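Local coordinates for protein NADH dehydrogenase, putative (Plasmodium falciparum, PDB 5JWC) that probably oxidises NADH with its bound FAD and passes the electrons to ubiquinone as a type II NADH dehydrogenase of the malaria parasite, at residues A[357-362]-A[404-409]. Residues are numbered along the deposited sequence; the frame is centred on the assembly and turned at random.
Sequences EIIKIL and QQFHDY
In the helical insertion domain of this NADH dehydrogenase, Phe406 of helix 403-416 pushes its ring among three aliphatic side chains, Ile358 and Ile359 of helix 355-361 and Leu362 just after it. With CG turned opposite the backbone nitrogen (chi1 -170°), the ring of Phe406 extends toward helix 355-361. The backbones come nearest where the CA atoms of Ile359 and Phe406 stand 8.5 Å apart, a separation the ring bridges. Ile358 meets the ring at its edge, close to the ring plane, with CG2 3.9 Å from CE2 of Phe406. Chi1 of -69° sets CG1 of Ile358 opposite the carbonyl carbon and leaves the CG2 methyl to meet the ring. Ile359 approaches obliquely: its CG1 lies 3.7 Å from CD2 of Phe406, and CD1 runs on past the same ring carbon, the two side chains sliding by each other in opposite directions. From the far end of the ring comes Leu362, whose CD1 sits 3.7 Å from CZ of Phe406.

Between these two segments of the insertion domain a single aromatic side chain, Phe406, makes every contact from the side of helix 403-416; the centre of the contact lies about 37 Å from the centre of the chain. The three aliphatic residues follow an i, i+1, i+4 pattern. Leu362 has left helical geometry, yet its amide still bonds to Ile358 O at 3.0 Å, which keeps it one turn on from Ile358. Branched aliphatic residues suit these places because they offer methyl and methylene groups at several angles round the ring, and phenylalanine brings no polar group into a buried setting. Ile358 also touches Leu379 of helix 376-380, and His407 bonds through ND1 to Thr355 OG1 at the start of helix 355-361.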
ATOM      1  N   GLU A 357      48.615 -11.615 -33.599  1.00 50.47           N
ATOM      2  CA  GLU A 357      48.955 -10.684 -32.527  1.00 48.38           C
ATOM      3  C   GLU A 357      49.166 -11.416 -31.213  1.00 46.20           C
ATOM      4  O   GLU A 357      50.088 -11.117 -30.455  1.00 48.55           O
ATOM      5  CB  GLU A 357      47.865  -9.632 -32.367  1.00 49.29           C
ATOM      6  CG  GLU A 357      47.745  -8.725 -33.562  1.00 58.76           C
ATOM      7  CD  GLU A 357      46.512  -7.855 -33.503  1.00 67.30           C
ATOM      8  OE1 GLU A 357      46.347  -7.126 -32.498  1.00 68.71           O
ATOM      9  OE2 GLU A 357      45.707  -7.906 -34.461  1.00 69.99           O
ATOM     10  N   ILE A 358      48.286 -12.373 -30.935  1.00 48.15           N
ATOM     11  CA  ILE A 358      48.379 -13.131 -29.695  1.00 46.40           C
ATOM     12  C   ILE A 358      49.629 -14.007 -29.691  1.00 43.68           C
ATOM     13  O   ILE A 358      50.321 -14.108 -28.682  1.00 50.03           O
ATOM     14  CB  ILE A 358      47.111 -13.970 -29.466  1.00 47.71           C
ATOM     15  CG1 ILE A 358      45.941 -13.029 -29.164  1.00 44.60           C
ATOM     16  CG2 ILE A 358      47.302 -14.928 -28.302  1.00 42.92           C
ATOM     17  CD1 ILE A 358      44.609 -13.680 -29.241  1.00 43.23           C
ATOM     18  N   ILE A 359      49.917 -14.641 -30.820  1.00 45.40           N
ATOM     19  CA  ILE A 359      51.135 -15.446 -30.944  1.00 49.53           C
ATOM     20  C   ILE A 359      52.384 -14.638 -30.571  1.00 51.00           C
ATOM     21  O   ILE A 359      53.200 -15.088 -29.768  1.00 49.63           O
ATOM     22  CB  ILE A 359      51.278 -16.024 -32.363  1.00 54.07           C
ATOM     23  CG1 ILE A 359      50.254 -17.146 -32.557  1.00 47.14           C
ATOM     24  CG2 ILE A 359      52.684 -16.573 -32.588  1.00 53.27           C
ATOM     25  CD1 ILE A 359      49.974 -17.493 -33.996  1.00 46.41           C
ATOM     26  N   LYS A 360      52.518 -13.441 -31.139  1.00 54.10           N
ATOM     27  CA  LYS A 360      53.640 -12.552 -30.813  1.00 56.16           C
ATOM     28  C   LYS A 360      53.706 -12.245 -29.318  1.00 54.26           C
ATOM     29  O   LYS A 360      54.783 -12.250 -28.732  1.00 59.71           O
ATOM     30  CB  LYS A 360      53.541 -11.255 -31.619  1.00 58.03           C
ATOM     31  CG  LYS A 360      53.550 -11.471 -33.127  1.00 61.78           C
ATOM     32  CD  LYS A 360      53.676 -10.160 -33.893  1.00 67.17           C
ATOM     33  CE  LYS A 360      53.201 -10.337 -35.337  1.00 70.69           C
ATOM     34  NZ  LYS A 360      53.223  -9.051 -36.090  1.00 75.86           N
ATOM     35  N   ILE A 361      52.555 -11.975 -28.709  1.00 55.11           N
ATOM     36  CA  ILE A 361      52.476 -11.687 -27.277  1.00 53.88           C
ATOM     37  C   ILE A 361      53.008 -12.844 -26.411  1.00 56.80           C
ATOM     38  O   ILE A 361      53.646 -12.630 -25.375  1.00 56.56           O
ATOM     39  CB  ILE A 361      51.014 -11.363 -26.870  1.00 56.55           C
ATOM     40  CG1 ILE A 361      50.570 -10.042 -27.501  1.00 53.82           C
ATOM     41  CG2 ILE A 361      50.862 -11.293 -25.360  1.00 49.04           C
ATOM     42  CD1 ILE A 361      49.118  -9.718 -27.256  1.00 54.80           C
ATOM     43  N   LEU A 362      52.749 -14.071 -26.851  1.00 58.17           N
ATOM     44  CA  LEU A 362      53.140 -15.264 -26.099  1.00 60.42           C
ATOM     45  C   LEU A 362      54.658 -15.411 -25.949  1.00 63.22           C
ATOM     46  O   LEU A 362      55.428 -15.186 -26.887  1.00 62.75           O
ATOM     47  CB  LEU A 362      52.535 -16.525 -26.730  1.00 51.27           C
ATOM     48  CG  LEU A 362      51.006 -16.575 -26.630  1.00 56.03           C
ATOM     49  CD1 LEU A 362      50.468 -17.988 -26.858  1.00 49.90           C
ATOM     50  CD2 LEU A 362      50.504 -16.013 -25.293  1.00 51.89           C
ATOM     51  N   GLN A 404      47.949 -22.616 -37.264  1.00 43.15           N
ATOM     52  CA  GLN A 404      46.571 -22.934 -37.639  1.00 46.40           C
ATOM     53  C   GLN A 404      45.802 -23.651 -36.509  1.00 48.68           C
ATOM     54  O   GLN A 404      44.614 -23.399 -36.287  1.00 43.87           O
ATOM     55  CB  GLN A 404      46.551 -23.799 -38.899  1.00 47.91           C
ATOM     56  CG  GLN A 404      45.157 -24.161 -39.370  1.00 51.89           C
ATOM     57  CD  GLN A 404      44.347 -22.943 -39.781  1.00 56.84           C
ATOM     58  OE1 GLN A 404      44.800 -22.133 -40.595  1.00 54.42           O
ATOM     59  NE2 GLN A 404      43.148 -22.800 -39.210  1.00 52.70           N
ATOM     60  N   GLN A 405      46.489 -24.546 -35.806  1.00 45.66           N
ATOM     61  CA  GLN A 405      45.884 -25.282 -34.705  1.00 45.25           C
ATOM     62  C   GLN A 405      45.577 -24.324 -33.557  1.00 45.55           C
ATOM     63  O   GLN A 405      44.561 -24.456 -32.879  1.00 38.64           O
ATOM     64  CB  GLN A 405      46.808 -26.407 -34.228  1.00 42.36           C
ATOM     65  CG  GLN A 405      46.963 -27.551 -35.231  1.00 41.03           C
ATOM     66  CD  GLN A 405      48.028 -28.552 -34.815  1.00 42.33           C
ATOM     67  OE1 GLN A 405      48.850 -28.290 -33.922  1.00 42.23           O
ATOM     68  NE2 GLN A 405      48.009 -29.712 -35.449  1.00 39.58           N
ATOM     69  N   PHE A 406      46.478 -23.369 -33.348  1.00 44.64           N
ATOM     70  CA  PHE A 406      46.302 -22.356 -32.319  1.00 44.35           C
ATOM     71  C   PHE A 406      45.088 -21.494 -32.641  1.00 43.55           C
ATOM     72  O   PHE A 406      44.260 -21.210 -31.775  1.00 40.18           O
ATOM     73  CB  PHE A 406      47.556 -21.494 -32.191  1.00 40.68           C
ATOM     74  CG  PHE A 406      47.539 -20.594 -30.999  1.00 44.88           C
ATOM     75  CD1 PHE A 406      47.544 -21.125 -29.719  1.00 43.56           C
ATOM     76  CD2 PHE A 406      47.498 -19.218 -31.151  1.00 40.22           C
ATOM     77  CE1 PHE A 406      47.518 -20.304 -28.611  1.00 45.66           C
ATOM     78  CE2 PHE A 406      47.478 -18.391 -30.045  1.00 40.59           C
ATOM     79  CZ  PHE A 406      47.489 -18.930 -28.775  1.00 44.18           C
ATOM     80  N   HIS A 407      44.992 -21.101 -33.907  1.00 43.52           N
ATOM     81  CA  HIS A 407      43.842 -20.385 -34.425  1.00 42.84           C
ATOM     82  C   HIS A 407      42.551 -21.142 -34.093  1.00 45.82           C
ATOM     83  O   HIS A 407      41.590 -20.564 -33.577  1.00 41.71           O
ATOM     84  CB  HIS A 407      43.999 -20.191 -35.934  1.00 40.88           C
ATOM     85  CG  HIS A 407      42.769 -19.681 -36.618  1.00 44.29           C
ATOM     86  ND1 HIS A 407      42.532 -18.336 -36.815  1.00 45.44           N
ATOM     87  CD2 HIS A 407      41.703 -20.333 -37.139  1.00 44.41           C
ATOM     88  CE1 HIS A 407      41.381 -18.182 -37.445  1.00 42.42           C
ATOM     89  NE2 HIS A 407      40.855 -19.377 -37.652  1.00 48.26           N
ATOM     90  N   ASP A 408      42.534 -22.440 -34.378  1.00 45.81           N
ATOM     91  CA  ASP A 408      41.351 -23.253 -34.106  1.00 42.13           C
ATOM     92  C   ASP A 408      41.037 -23.334 -32.610  1.00 38.04           C
ATOM     93  O   ASP A 408      39.874 -23.369 -32.218  1.00 42.49           O
ATOM     94  CB  ASP A 408      41.526 -24.663 -34.671  1.00 47.95           C
ATOM     95  CG  ASP A 408      41.541 -24.687 -36.188  1.00 50.58           C
ATOM     96  OD1 ASP A 408      41.155 -23.677 -36.818  1.00 56.37           O
ATOM     97  OD2 ASP A 408      41.917 -25.734 -36.746  1.00 53.82           O
ATOM     98  N   TYR A 409      42.077 -23.376 -31.790  1.00 35.12           N
ATOM     99  CA  TYR A 409      41.935 -23.408 -30.344  1.00 36.96           C
ATOM    100  C   TYR A 409      41.315 -22.103 -29.843  1.00 40.30           C
ATOM    101  O   TYR A 409      40.390 -22.123 -29.036  1.00 36.56           O
ATOM    102  CB  TYR A 409      43.285 -23.631 -29.674  1.00 35.24           C
ATOM    103  CG  TYR A 409      43.212 -23.835 -28.171  1.00 39.96           C
ATOM    104  CD1 TYR A 409      42.515 -24.913 -27.629  1.00 41.85           C
ATOM    105  CD2 TYR A 409      43.872 -22.979 -27.296  1.00 40.54           C
ATOM    106  CE1 TYR A 409      42.467 -25.124 -26.249  1.00 41.85           C
ATOM    107  CE2 TYR A 409      43.827 -23.176 -25.918  1.00 36.13           C
ATOM    108  CZ  TYR A 409      43.122 -24.248 -25.398  1.00 42.38           C
ATOM    109  OH  TYR A 409      43.074 -24.442 -24.023  1.00 39.27           O
TER